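Local structure of Cif-like 1 (Burkholderia cenocepacia, 7JQY) at residues Arg29-Asp34 with Val109-Ala114; Val120-Gly125 with Trp285-Asn290; Pro151-Trp156 with Ala240-Lys245; Leu182-Glu187 with Gly219-Gly224. The protein is a probable epoxide hydrolase of the alpha/beta hydrolase fold, assembled as an octamer and probably acting by opening epoxide rings with water. The protein carries 1 engineered substitution. All coordinates share one frame; numbering follows the deposited sequence.

Contact 1 (Arg29-Asp34 with Val109-Ala114)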
loop_
_atom_site.group_PDB
_atom_site.type_symbol
_atom_site.label_atom_id
_atom_site.label_comp_id
_atom_site.label_asym_id
_atom_site.label_seq_id
_atom_site.Cartn_x
_atom_site.Cartn_y
_atom_site.Cartn_z
ATOM N N ARG B 29 -1.430 -32.606 15.802
ATOM C CA ARG B 29 -0.407 -33.587 15.492
ATOM C C ARG B 29 -0.019 -33.436 14.031
ATOM O O ARG B 29 -0.770 -32.892 13.212
ATOM C CB ARG B 29 -0.916 -35.015 15.741
ATOM C CG ARG B 29 -0.393 -35.709 16.968
ATOM C CD ARG B 29 -1.008 -35.170 18.236
ATOM N NE ARG B 29 -0.275 -35.655 19.405
ATOM C CZ ARG B 29 0.236 -34.871 20.353
ATOM N NH1 ARG B 29 -0.051 -33.576 20.372
ATOM N NH2 ARG B 29 0.911 -35.402 21.368
ATOM N N TYR B 30 1.157 -33.958 13.709
ATOM C CA TYR B 30 1.667 -33.994 12.349
ATOM C C TYR B 30 1.939 -35.437 11.965
ATOM O O TYR B 30 2.252 -36.278 12.814
ATOM C CB TYR B 30 2.959 -33.188 12.182
ATOM C CG TYR B 30 2.809 -31.687 12.292
ATOM C CD1 TYR B 30 3.305 -31.004 13.397
ATOM C CD2 TYR B 30 2.208 -30.950 11.283
ATOM C CE1 TYR B 30 3.179 -29.621 13.504
ATOM C CE2 TYR B 30 2.083 -29.579 11.376
ATOM C CZ TYR B 30 2.572 -28.917 12.486
ATOM O OH TYR B 30 2.451 -27.549 12.585
ATOM N N ALA B 31 1.798 -35.725 10.677
ATOM C CA ALA B 31 2.166 -37.022 10.134
ATOM C C ALA B 31 3.081 -36.785 8.949
ATOM O O ALA B 31 2.697 -36.112 7.989
ATOM C CB ALA B 31 0.938 -37.829 9.718
ATOM N N GLN B 32 4.293 -37.300 9.029
ATOM C CA GLN B 32 5.224 -37.183 7.923
ATOM C C GLN B 32 4.906 -38.308 6.952
ATOM O O GLN B 32 4.961 -39.486 7.318
ATOM C CB GLN B 32 6.675 -37.241 8.406
ATOM C CG GLN B 32 7.697 -36.825 7.357
ATOM C CD GLN B 32 7.565 -35.363 6.977
ATOM O OE1 GLN B 32 7.542 -34.492 7.840
ATOM N NE2 GLN B 32 7.450 -35.090 5.678
ATOM N N LEU B 33 4.537 -37.947 5.736
ATOM C CA LEU B 33 4.402 -38.951 4.705
ATOM C C LEU B 33 5.739 -38.977 3.992
ATOM O O LEU B 33 6.720 -38.427 4.499
ATOM C CB LEU B 33 3.216 -38.636 3.798
ATOM C CG LEU B 33 1.947 -38.399 4.617
ATOM C CD1 LEU B 33 0.712 -38.271 3.728
ATOM C CD2 LEU B 33 1.769 -39.515 5.642
ATOM N N ASP B 34 5.808 -39.592 2.813
ATOM C CA ASP B 34 7.138 -39.845 2.263
ATOM C C ASP B 34 7.865 -38.559 1.944
ATOM O O ASP B 34 9.095 -38.506 2.061
ATOM C CB ASP B 34 7.063 -40.691 0.991
ATOM C CG ASP B 34 6.965 -42.149 1.277
ATOM O OD1 ASP B 34 7.551 -42.573 2.289
ATOM O OD2 ASP B 34 6.295 -42.855 0.503
ATOM N N VAL B 109 -3.708 -42.676 7.902
ATOM C CA VAL B 109 -4.496 -43.626 8.682
ATOM C C VAL B 109 -3.670 -44.866 8.988
ATOM O O VAL B 109 -3.722 -45.414 10.097
ATOM C CB VAL B 109 -5.790 -43.998 7.932
ATOM C CG1 VAL B 109 -6.477 -45.165 8.628
ATOM C CG2 VAL B 109 -6.722 -42.795 7.818
ATOM N N HIS B 110 -2.904 -45.337 8.003
ATOM C CA HIS B 110 -2.058 -46.501 8.224
ATOM C C HIS B 110 -0.957 -46.205 9.236
ATOM O O HIS B 110 -0.606 -47.077 10.035
ATOM C CB HIS B 110 -1.492 -46.982 6.890
ATOM C CG HIS B 110 -2.524 -47.609 6.001
ATOM N ND1 HIS B 110 -2.222 -48.587 5.077
ATOM C CD2 HIS B 110 -3.864 -47.410 5.913
ATOM C CE1 HIS B 110 -3.327 -48.955 4.451
ATOM N NE2 HIS B 110 -4.337 -48.256 4.939
ATOM N N GLN B 111 -0.428 -44.978 9.243
ATOM C CA GLN B 111 0.588 -44.630 10.231
ATOM C C GLN B 111 0.015 -44.590 11.638
ATOM O O GLN B 111 0.755 -44.813 12.601
ATOM C CB GLN B 111 1.220 -43.277 9.911
ATOM C CG GLN B 111 2.252 -43.292 8.819
ATOM C CD GLN B 111 3.084 -42.026 8.831
ATOM O OE1 GLN B 111 2.987 -41.222 9.762
ATOM N NE2 GLN B 111 3.892 -41.830 7.790
ATOM N N LEU B 112 -1.286 -44.355 11.783
ATOM C CA LEU B 112 -1.903 -44.345 13.098
ATOM C C LEU B 112 -2.334 -45.730 13.538
ATOM O O LEU B 112 -2.960 -45.865 14.595
ATOM C CB LEU B 112 -3.109 -43.403 13.107
ATOM C CG LEU B 112 -2.752 -41.927 12.963
ATOM C CD1 LEU B 112 -3.984 -41.056 13.000
ATOM C CD2 LEU B 112 -1.786 -41.535 14.066
ATOM N N GLY B 113 -1.988 -46.762 12.773
ATOM C CA GLY B 113 -2.273 -48.115 13.182
ATOM C C GLY B 113 -3.631 -48.623 12.774
ATOM O O GLY B 113 -3.993 -49.745 13.146
ATOM N N ALA B 114 -4.410 -47.834 12.049
ATOM C CA ALA B 114 -5.739 -48.278 11.679
ATOM C C ALA B 114 -5.753 -48.838 10.264
ATOM O O ALA B 114 -4.902 -48.529 9.425
ATOM C CB ALA B 114 -6.752 -47.134 11.789
HETATM O O HOH W 1 4.593 -39.219 11.070
#
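Gln111 NE2 donates to Gln32 O over 2.6 Å, a short bond with an N-H...O angle of 160°. The acceptor lies close to the Gln111 amide plane, whereas NE2 is tilted 24° from the plane of the Gln32 carbonyl. The other end of the carboxamide works through a water, which donates to Gln111 OE1 at 2.9 Å and accepts from Gln32 N at 2.8 Å. One side chain thus serves the N-H and the C=O of a single residue, and the two links together fix the rotation of the amide. The Gln111 chain runs out extended beyond CG (chi2 -164°), carrying the amide from the helix across to the strand. Apolar groups flank it: Ala31 CB is 4.0 Å from OE1 of Gln111, and Leu33 CD2 is 3.8 Å from NE2 of Gln111. Gln111 belongs to the last helical turn, which closes in a Schellman motif with Gly113 at C-prime. Strand 26-32, outermost in the sheet of this chain, pairs with strand 37-43 while Ala31 and Leu33 pack on helix 98-111 at Leu108, Asp104 and Ala107.

Contact 2 (Val120-Gly125 with Trp285-Asn290). Engineered in segment 120-125: Ser123 (natural residue Asp).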
loop_
_atom_site.group_PDB
_atom_site.type_symbol
_atom_site.label_atom_id
_atom_site.label_comp_id
_atom_site.label_asym_id
_atom_site.label_seq_id
_atom_site.Cartn_x
_atom_site.Cartn_y
_atom_site.Cartn_z
ATOM N N VAL B 120 -16.045 -39.175 6.625
ATOM C CA VAL B 120 -16.948 -38.048 6.419
ATOM C C VAL B 120 -16.224 -36.976 5.613
ATOM O O VAL B 120 -15.104 -36.586 5.960
ATOM C CB VAL B 120 -17.425 -37.456 7.757
ATOM C CG1 VAL B 120 -18.504 -36.388 7.510
ATOM C CG2 VAL B 120 -17.908 -38.554 8.691
ATOM N N GLY B 121 -16.860 -36.491 4.556
ATOM C CA GLY B 121 -16.265 -35.462 3.725
ATOM C C GLY B 121 -17.300 -34.473 3.233
ATOM O O GLY B 121 -18.490 -34.786 3.122
ATOM N N ARG B 122 -16.828 -33.258 2.943
ATOM C CA ARG B 122 -17.639 -32.218 2.317
ATOM C C ARG B 122 -16.769 -31.429 1.348
ATOM O O ARG B 122 -15.540 -31.391 1.477
ATOM C CB ARG B 122 -18.290 -31.278 3.354
ATOM C CG ARG B 122 -17.369 -30.219 3.958
ATOM C CD ARG B 122 -18.169 -29.147 4.702
ATOM N NE ARG B 122 -19.113 -28.473 3.818
ATOM C CZ ARG B 122 -18.769 -27.558 2.917
ATOM N NH1 ARG B 122 -17.495 -27.198 2.776
ATOM N NH2 ARG B 122 -19.697 -27.010 2.145
ATOM N N SER B 123 -17.419 -30.786 0.373
ATOM C CA SER B 123 -16.726 -29.987 -0.655
ATOM C C SER B 123 -15.589 -30.816 -1.254
ATOM O O SER B 123 -15.812 -31.989 -1.592
ATOM C CB SER B 123 -16.290 -28.669 -0.009
ATOM O OG SER B 123 -15.355 -27.972 -0.824
ATOM N N ILE B 124 -14.367 -30.273 -1.352
ATOM C CA ILE B 124 -13.231 -31.007 -1.900
ATOM C C ILE B 124 -13.008 -32.290 -1.117
ATOM O O ILE B 124 -12.617 -33.321 -1.682
ATOM C CB ILE B 124 -11.983 -30.104 -1.888
ATOM C CG1 ILE B 124 -12.244 -28.823 -2.687
ATOM C CG2 ILE B 124 -10.765 -30.831 -2.421
ATOM C CD1 ILE B 124 -12.347 -29.047 -4.170
ATOM N N GLY B 125 -13.284 -32.263 0.186
ATOM C CA GLY B 125 -13.067 -33.438 1.006
ATOM C C GLY B 125 -13.967 -34.601 0.656
ATOM O O GLY B 125 -13.596 -35.756 0.864
ATOM N N TRP B 285 -23.045 -24.867 4.270
ATOM C CA TRP B 285 -21.976 -25.225 5.214
ATOM C C TRP B 285 -22.559 -26.006 6.388
ATOM O O TRP B 285 -22.719 -25.479 7.488
ATOM C CB TRP B 285 -21.241 -23.964 5.706
ATOM C CG TRP B 285 -20.953 -22.961 4.624
ATOM C CD1 TRP B 285 -21.629 -21.792 4.383
ATOM C CD2 TRP B 285 -19.905 -23.030 3.648
ATOM N NE1 TRP B 285 -21.060 -21.134 3.320
ATOM C CE2 TRP B 285 -20.003 -21.871 2.850
ATOM C CE3 TRP B 285 -18.891 -23.957 3.374
ATOM C CZ2 TRP B 285 -19.132 -21.620 1.782
ATOM C CZ3 TRP B 285 -18.025 -23.707 2.315
ATOM C CH2 TRP B 285 -18.157 -22.546 1.528
ATOM N N LEU B 286 -22.824 -27.289 6.159
ATOM C CA LEU B 286 -23.501 -28.095 7.173
ATOM C C LEU B 286 -22.782 -28.109 8.515
ATOM O O LEU B 286 -23.449 -27.882 9.540
ATOM C CB LEU B 286 -23.729 -29.515 6.638
ATOM C CG LEU B 286 -25.206 -29.902 6.512
ATOM C CD1 LEU B 286 -25.332 -31.357 6.086
ATOM C CD2 LEU B 286 -25.956 -29.649 7.819
ATOM N N PRO B 287 -21.467 -28.368 8.600
ATOM C CA PRO B 287 -20.816 -28.359 9.925
ATOM C C PRO B 287 -20.854 -27.005 10.618
ATOM O O PRO B 287 -20.875 -26.960 11.854
ATOM C CB PRO B 287 -19.377 -28.801 9.616
ATOM C CG PRO B 287 -19.468 -29.532 8.323
ATOM C CD PRO B 287 -20.535 -28.807 7.545
ATOM N N ASP B 288 -20.828 -25.897 9.874
ATOM C CA ASP B 288 -20.920 -24.582 10.507
ATOM C C ASP B 288 -22.352 -24.229 10.880
ATOM O O ASP B 288 -22.593 -23.647 11.946
ATOM C CB ASP B 288 -20.359 -23.497 9.585
ATOM C CG ASP B 288 -18.865 -23.619 9.380
ATOM O OD1 ASP B 288 -18.100 -23.299 10.324
ATOM O OD2 ASP B 288 -18.459 -24.033 8.275
ATOM N N GLU B 289 -23.310 -24.544 10.008
ATOM C CA GLU B 289 -24.657 -24.007 10.149
ATOM C C GLU B 289 -25.543 -24.851 11.053
ATOM O O GLU B 289 -26.243 -24.309 11.910
ATOM C CB GLU B 289 -25.308 -23.868 8.776
ATOM C CG GLU B 289 -24.668 -22.832 7.894
ATOM C CD GLU B 289 -25.410 -22.676 6.589
ATOM O OE1 GLU B 289 -26.630 -22.358 6.622
ATOM O OE2 GLU B 289 -24.769 -22.881 5.536
ATOM N N ASN B 290 -25.530 -26.170 10.873
ATOM C CA ASN B 290 -26.415 -27.073 11.609
ATOM C C ASN B 290 -25.643 -28.312 12.035
ATOM O O ASN B 290 -25.904 -29.425 11.557
ATOM C CB ASN B 290 -27.631 -27.446 10.755
ATOM C CG ASN B 290 -28.818 -27.876 11.585
ATOM O OD1 ASN B 290 -28.699 -28.136 12.784
ATOM N ND2 ASN B 290 -29.973 -27.964 10.949
#
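Arg122 starts with CG lodged between its backbone N and carbonyl carbon (chi1 78°) and bends at chi3 (-59°), which brings its guanidinium up to the six-membered ring of Trp285. Arg122 stands next to the sharp strand-to-helix turn that fits the nucleophile elbow of an alpha/beta hydrolase. At the elbow itself sits Ser123, engineered in place of the natural aspartate, with the positive phi expected of such a strained turn and with Gly121 and Gly125 two residues before and after it. Its OG is hydrogen-bonded to Trp57 N. Across the contact, Trp285 CE3 lies over one face of the guanidinium, 3.4 Å from NH2 of Arg122, with the two planes 46° apart, so this is a slanted approach and not a parallel stack. The polar rim of Arg122 is held by several groups: NE forms a salt bridge with Asp147, NH1 bonds to Gln59 OE1 and NH2 to His284 O, the residue just before Trp285. These bonds probably compensate the charge of a buried group and hold its rotation. Trp285 in turn is tied at NE1 to Tyr195 O, and its backbone N donates to Glu289 OE2 at 2.9 Å. Further back along the arginine, the methylene CD of Arg122 rests 3.7 Å from CD of the Pro287 ring.

Contact 3 (Pro151-Trp156 with Ala240-Lys245)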
loop_
_atom_site.group_PDB
_atom_site.type_symbol
_atom_site.label_atom_id
_atom_site.label_comp_id
_atom_site.label_asym_id
_atom_site.label_seq_id
_atom_site.Cartn_x
_atom_site.Cartn_y
_atom_site.Cartn_z
ATOM N N PRO B 151 -17.175 -34.785 -8.913
ATOM C CA PRO B 151 -17.056 -34.814 -10.373
ATOM C C PRO B 151 -17.432 -36.174 -10.950
ATOM O O PRO B 151 -17.288 -37.215 -10.304
ATOM C CB PRO B 151 -15.579 -34.496 -10.620
ATOM C CG PRO B 151 -15.125 -33.776 -9.368
ATOM C CD PRO B 151 -15.923 -34.368 -8.250
ATOM N N GLY B 152 -17.925 -36.150 -12.191
ATOM C CA GLY B 152 -18.340 -37.332 -12.902
ATOM C C GLY B 152 -19.824 -37.625 -12.817
ATOM O O GLY B 152 -20.365 -38.280 -13.715
ATOM N N THR B 153 -20.494 -37.159 -11.768
ATOM C CA THR B 153 -21.921 -37.401 -11.665
ATOM C C THR B 153 -22.679 -36.455 -12.595
ATOM O O THR B 153 -22.152 -35.436 -13.044
ATOM C CB THR B 153 -22.393 -37.232 -10.214
ATOM O OG1 THR B 153 -22.199 -35.875 -9.785
ATOM C CG2 THR B 153 -21.619 -38.167 -9.304
ATOM N N ARG B 154 -23.946 -36.784 -12.869
ATOM C CA ARG B 154 -24.702 -35.897 -13.748
ATOM C C ARG B 154 -25.142 -34.647 -13.006
ATOM O O ARG B 154 -25.240 -33.578 -13.615
ATOM C CB ARG B 154 -25.898 -36.610 -14.380
ATOM C CG ARG B 154 -26.674 -37.549 -13.486
ATOM C CD ARG B 154 -27.374 -38.596 -14.340
ATOM N NE ARG B 154 -28.673 -38.972 -13.796
ATOM C CZ ARG B 154 -29.809 -38.340 -14.079
ATOM N NH1 ARG B 154 -30.951 -38.754 -13.543
ATOM N NH2 ARG B 154 -29.804 -37.292 -14.894
ATOM N N ILE B 155 -25.302 -34.732 -11.684
ATOM C CA ILE B 155 -25.520 -33.519 -10.906
ATOM C C ILE B 155 -24.341 -32.575 -11.089
ATOM O O ILE B 155 -24.514 -31.359 -11.238
ATOM C CB ILE B 155 -25.730 -33.863 -9.418
ATOM C CG1 ILE B 155 -26.868 -34.866 -9.248
ATOM C CG2 ILE B 155 -25.989 -32.606 -8.607
ATOM C CD1 ILE B 155 -28.261 -34.285 -9.525
ATOM N N TRP B 156 -23.126 -33.126 -11.122
ATOM C CA TRP B 156 -21.944 -32.311 -11.386
ATOM C C TRP B 156 -21.959 -31.772 -12.813
ATOM O O TRP B 156 -21.697 -30.585 -13.045
ATOM C CB TRP B 156 -20.678 -33.135 -11.119
ATOM C CG TRP B 156 -19.399 -32.474 -11.535
ATOM C CD1 TRP B 156 -18.828 -32.495 -12.776
ATOM C CD2 TRP B 156 -18.513 -31.714 -10.699
ATOM N NE1 TRP B 156 -17.648 -31.787 -12.769
ATOM C CE2 TRP B 156 -17.431 -31.298 -11.505
ATOM C CE3 TRP B 156 -18.529 -31.348 -9.349
ATOM C CZ2 TRP B 156 -16.376 -30.525 -11.004
ATOM C CZ3 TRP B 156 -17.479 -30.583 -8.853
ATOM C CH2 TRP B 156 -16.420 -30.180 -9.678
ATOM N N ALA B 240 -14.315 -43.145 -14.435
ATOM C CA ALA B 240 -13.848 -44.524 -14.369
ATOM C C ALA B 240 -14.192 -45.166 -13.032
ATOM O O ALA B 240 -14.552 -46.348 -12.978
ATOM C CB ALA B 240 -12.339 -44.580 -14.628
ATOM N N PHE B 241 -14.094 -44.406 -11.939
ATOM C CA PHE B 241 -14.417 -44.954 -10.625
ATOM C C PHE B 241 -15.879 -45.395 -10.537
ATOM O O PHE B 241 -16.198 -46.362 -9.835
ATOM C CB PHE B 241 -14.142 -43.911 -9.532
ATOM C CG PHE B 241 -12.678 -43.738 -9.166
ATOM C CD1 PHE B 241 -11.741 -44.738 -9.422
ATOM C CD2 PHE B 241 -12.249 -42.567 -8.548
ATOM C CE1 PHE B 241 -10.406 -44.566 -9.068
ATOM C CE2 PHE B 241 -10.918 -42.382 -8.194
ATOM C CZ PHE B 241 -9.993 -43.384 -8.451
ATOM N N MET B 242 -16.774 -44.732 -11.259
ATOM C CA MET B 242 -18.206 -44.987 -11.111
ATOM C C MET B 242 -18.704 -46.167 -11.926
ATOM O O MET B 242 -19.915 -46.354 -12.056
ATOM C CB MET B 242 -18.998 -43.747 -11.507
ATOM C CG MET B 242 -19.231 -42.777 -10.382
ATOM S SD MET B 242 -20.062 -41.329 -11.030
ATOM C CE MET B 242 -18.874 -40.849 -12.269
ATOM N N LYS B 243 -17.824 -47.004 -12.427
ATOM C CA LYS B 243 -18.280 -48.166 -13.113
ATOM C C LYS B 243 -18.607 -49.208 -12.068
ATOM O O LYS B 243 -19.373 -50.092 -12.316
ATOM C CB LYS B 243 -17.197 -48.756 -13.994
ATOM C CG LYS B 243 -16.494 -47.804 -14.914
ATOM C CD LYS B 243 -17.465 -47.111 -15.813
ATOM C CE LYS B 243 -16.759 -46.255 -16.830
ATOM N NZ LYS B 243 -17.698 -45.353 -17.517
ATOM N N HIS B 244 -18.037 -49.079 -10.889
ATOM C CA HIS B 244 -18.148 -50.027 -9.797
ATOM C C HIS B 244 -18.766 -49.221 -8.668
ATOM O O HIS B 244 -18.095 -48.393 -8.049
ATOM C CB HIS B 244 -16.773 -50.576 -9.426
ATOM C CG HIS B 244 -16.051 -51.242 -10.559
ATOM N ND1 HIS B 244 -16.483 -52.421 -11.133
ATOM C CD2 HIS B 244 -14.905 -50.913 -11.203
ATOM C CE1 HIS B 244 -15.640 -52.785 -12.082
ATOM N NE2 HIS B 244 -14.672 -51.887 -12.145
ATOM N N LYS B 245 -20.047 -49.428 -8.426
ATOM C CA LYS B 245 -20.697 -48.663 -7.385
ATOM C C LYS B 245 -20.186 -49.137 -6.031
ATOM O O LYS B 245 -19.801 -50.299 -5.859
ATOM C CB LYS B 245 -22.211 -48.792 -7.511
ATOM C CG LYS B 245 -22.705 -48.178 -8.824
ATOM C CD LYS B 245 -24.010 -47.417 -8.681
ATOM C CE LYS B 245 -25.208 -48.344 -8.671
ATOM N NZ LYS B 245 -26.484 -47.621 -8.948
#
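Met242 reaches across to the backbone of Gly152, its methyl CE lying 3.3 Å from Gly152 O and 3.4 Å from Gly152 C. The sulfur touches the next residue, with SD of Met242 3.9 Å from the methyl CG2 of Thr153. The bend at chi3 of Met242 (-58°) folds CE back from the end of an otherwise extended chain, so that methyl and sulfur meet successive residues. The two side chains, Thr153 and Met242, run at about a right angle. Gly152 has positive phi and presents bare backbone to the methionine. Around this first shell, Thr153 is held by its hydroxyl: OG1 accepts from Trp156 N at 3.2 Å and also bonds to Val150 O, leaving CG2 turned to the sulfur. Pro151 CA lies over one face of the Trp156 indole, 3.4 Å above its plane and offset toward the rim. Tyr130 of helix 124-135 and Leu270 also pack on Met242. Thr153 is the N-cap of helix 154-161, the first after strand 140-146, and its bond from Trp156 N is the capping bond; Met242 directly follows helix 231-241, the last before strand 250-255. The contact therefore joins the two ends of the helical insertion between these strands, where alpha/beta hydrolases such as epoxide hydrolases carry their cap.

Contact 4 (Leu182-Glu187 with Gly219-Gly224)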
loop_
_atom_site.group_PDB
_atom_site.type_symbol
_atom_site.label_atom_id
_atom_site.label_comp_id
_atom_site.label_asym_id
_atom_site.label_seq_id
_atom_site.Cartn_x
_atom_site.Cartn_y
_atom_site.Cartn_z
ATOM N N LEU B 182 -4.810 -11.715 -7.910
ATOM C CA LEU B 182 -5.987 -10.908 -7.595
ATOM C C LEU B 182 -6.367 -11.025 -6.127
ATOM O O LEU B 182 -6.741 -10.031 -5.496
ATOM C CB LEU B 182 -7.172 -11.332 -8.468
ATOM C CG LEU B 182 -7.098 -11.044 -9.963
ATOM C CD1 LEU B 182 -8.399 -11.487 -10.616
ATOM C CD2 LEU B 182 -6.835 -9.575 -10.213
ATOM N N ILE B 183 -6.293 -12.234 -5.565
ATOM C CA ILE B 183 -6.852 -12.466 -4.237
ATOM C C ILE B 183 -5.821 -12.327 -3.102
ATOM O O ILE B 183 -6.215 -12.106 -1.946
ATOM C CB ILE B 183 -7.555 -13.841 -4.230
ATOM C CG1 ILE B 183 -8.674 -13.854 -5.284
ATOM C CG2 ILE B 183 -8.155 -14.147 -2.862
ATOM C CD1 ILE B 183 -9.198 -15.229 -5.627
ATOM N N ALA B 184 -4.519 -12.402 -3.397
ATOM C CA ALA B 184 -3.509 -12.218 -2.348
ATOM C C ALA B 184 -3.680 -10.863 -1.666
ATOM O O ALA B 184 -3.804 -9.830 -2.334
ATOM C CB ALA B 184 -2.100 -12.336 -2.934
ATOM N N GLY B 185 -3.702 -10.868 -0.327
ATOM C CA GLY B 185 -3.967 -9.660 0.442
ATOM C C GLY B 185 -5.434 -9.331 0.655
ATOM O O GLY B 185 -5.748 -8.402 1.417
ATOM N N LYS B 186 -6.345 -10.039 -0.004
ATOM C CA LYS B 186 -7.773 -9.830 0.169
ATOM C C LYS B 186 -8.469 -11.140 0.508
ATOM O O LYS B 186 -9.643 -11.335 0.171
ATOM C CB LYS B 186 -8.370 -9.187 -1.080
ATOM C CG LYS B 186 -7.775 -7.824 -1.327
ATOM C CD LYS B 186 -8.227 -7.213 -2.606
ATOM C CE LYS B 186 -7.272 -6.119 -3.029
ATOM N NZ LYS B 186 -6.876 -6.307 -4.443
ATOM N N GLU B 187 -7.747 -12.053 1.168
ATOM C CA GLU B 187 -8.310 -13.363 1.468
ATOM C C GLU B 187 -9.532 -13.231 2.365
ATOM O O GLU B 187 -10.554 -13.897 2.141
ATOM C CB GLU B 187 -7.251 -14.257 2.108
ATOM C CG GLU B 187 -5.964 -14.399 1.286
ATOM C CD GLU B 187 -4.984 -13.256 1.503
ATOM O OE1 GLU B 187 -5.297 -12.323 2.278
ATOM O OE2 GLU B 187 -3.899 -13.287 0.879
ATOM N N GLY B 219 1.626 -19.739 0.158
ATOM C CA GLY B 219 1.314 -20.913 -0.633
ATOM C C GLY B 219 -0.100 -21.460 -0.477
ATOM O O GLY B 219 -0.505 -22.322 -1.271
ATOM N N ALA B 220 -0.859 -21.011 0.527
ATOM C CA ALA B 220 -2.163 -21.610 0.791
ATOM C C ALA B 220 -3.182 -21.277 -0.298
ATOM O O ALA B 220 -4.071 -22.089 -0.574
ATOM C CB ALA B 220 -2.680 -21.173 2.164
ATOM N N LEU B 221 -3.108 -20.083 -0.887
ATOM C CA LEU B 221 -3.979 -19.765 -2.017
ATOM C C LEU B 221 -3.648 -20.648 -3.210
ATOM O O LEU B 221 -4.540 -21.271 -3.805
ATOM C CB LEU B 221 -3.830 -18.293 -2.404
ATOM C CG LEU B 221 -4.525 -17.211 -1.592
ATOM C CD1 LEU B 221 -4.236 -15.870 -2.245
ATOM C CD2 LEU B 221 -6.051 -17.458 -1.514
ATOM N N ARG B 222 -2.356 -20.722 -3.561
ATOM C CA ARG B 222 -1.924 -21.523 -4.701
ATOM C C ARG B 222 -2.357 -22.968 -4.544
ATOM O O ARG B 222 -2.964 -23.551 -5.450
ATOM C CB ARG B 222 -0.394 -21.457 -4.855
ATOM C CG ARG B 222 0.148 -22.552 -5.760
ATOM C CD ARG B 222 1.681 -22.555 -5.879
ATOM N NE ARG B 222 2.343 -23.025 -4.665
ATOM C CZ ARG B 222 2.357 -24.292 -4.270
ATOM N NH1 ARG B 222 1.735 -25.216 -4.991
ATOM N NH2 ARG B 222 2.998 -24.644 -3.159
ATOM N N ALA B 223 -2.067 -23.558 -3.386
ATOM C CA ALA B 223 -2.400 -24.959 -3.170
ATOM C C ALA B 223 -3.904 -25.173 -3.237
ATOM O O ALA B 223 -4.371 -26.188 -3.765
ATOM C CB ALA B 223 -1.860 -25.430 -1.823
ATOM N N GLY B 224 -4.675 -24.244 -2.677
ATOM C CA GLY B 224 -6.127 -24.364 -2.761
ATOM C C GLY B 224 -6.634 -24.311 -4.190
ATOM O O GLY B 224 -7.471 -25.119 -4.588
#
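Leu221 carries most of this contact, spreading its two methyls over a bend in the facing segment. CD1 of Leu221 lies against backbone, 3.7 Å from both N and CA of Ala184, and CB of Ala184 borders the same methyl at 4.2 Å. CD2 of Leu221 touches two side chains, 4.1 Å from CG2 of Ile183 and equally far from CG of Glu187. Ile183 turns that CG2 branch to the leucine by setting CG1 beside its own backbone N (chi1 -60°). The helices here belong to the insertion between strands 140-146 and 250-255, which corresponds to the cap region of related alpha/beta hydrolases; Leu221 is in the first turn of helix 220-229, while Ile183 ends helix 178-183. Between that helix and helix 187-198 the chain makes a type II beta turn from Ile183 to Lys186, closed by a backbone bond from Lys186 N to Ile183 O, with Gly185 at positive phi. Glu187 meets Leu221 at about a right angle, through the methylene CG and carboxylate atom OE2. A bend at chi2 (83°) curls the carboxylate back to the turn, where OE2 of Glu187 accepts from Gly185 N at 2.7 Å. The N-H comes from above the carboxylate plane, 48° out of it. Neighbouring subunits of the octamer reach both segments: Leu182 O accepts from Lys186 NZ of one neighbouring subunit, and Arg222 forms a salt bridge with Asp177 of another.

Contact 2 is fully buried, its centre about 6 Å from the centre of the chain, while the centres of contacts 1, 3 and 4 lie 18 to 19 Å from it and these contacts are partly buried. Contacts 1 and 2 both reach the central sheet, the first at an outermost strand and the second at an inner one; helix 98-111 of contact 1 leads into strand 117-122 of contact 2. Contacts 3 and 4 belong to the cap region, at its ends and within it, and helices 220-229 and 231-241 follow each other. Chemistry follows place: a direct amide bond and a water bridge at the sheet margin, a charged group against aromatic and proline carbon in the core, and sulfur or aliphatic packing around the cap.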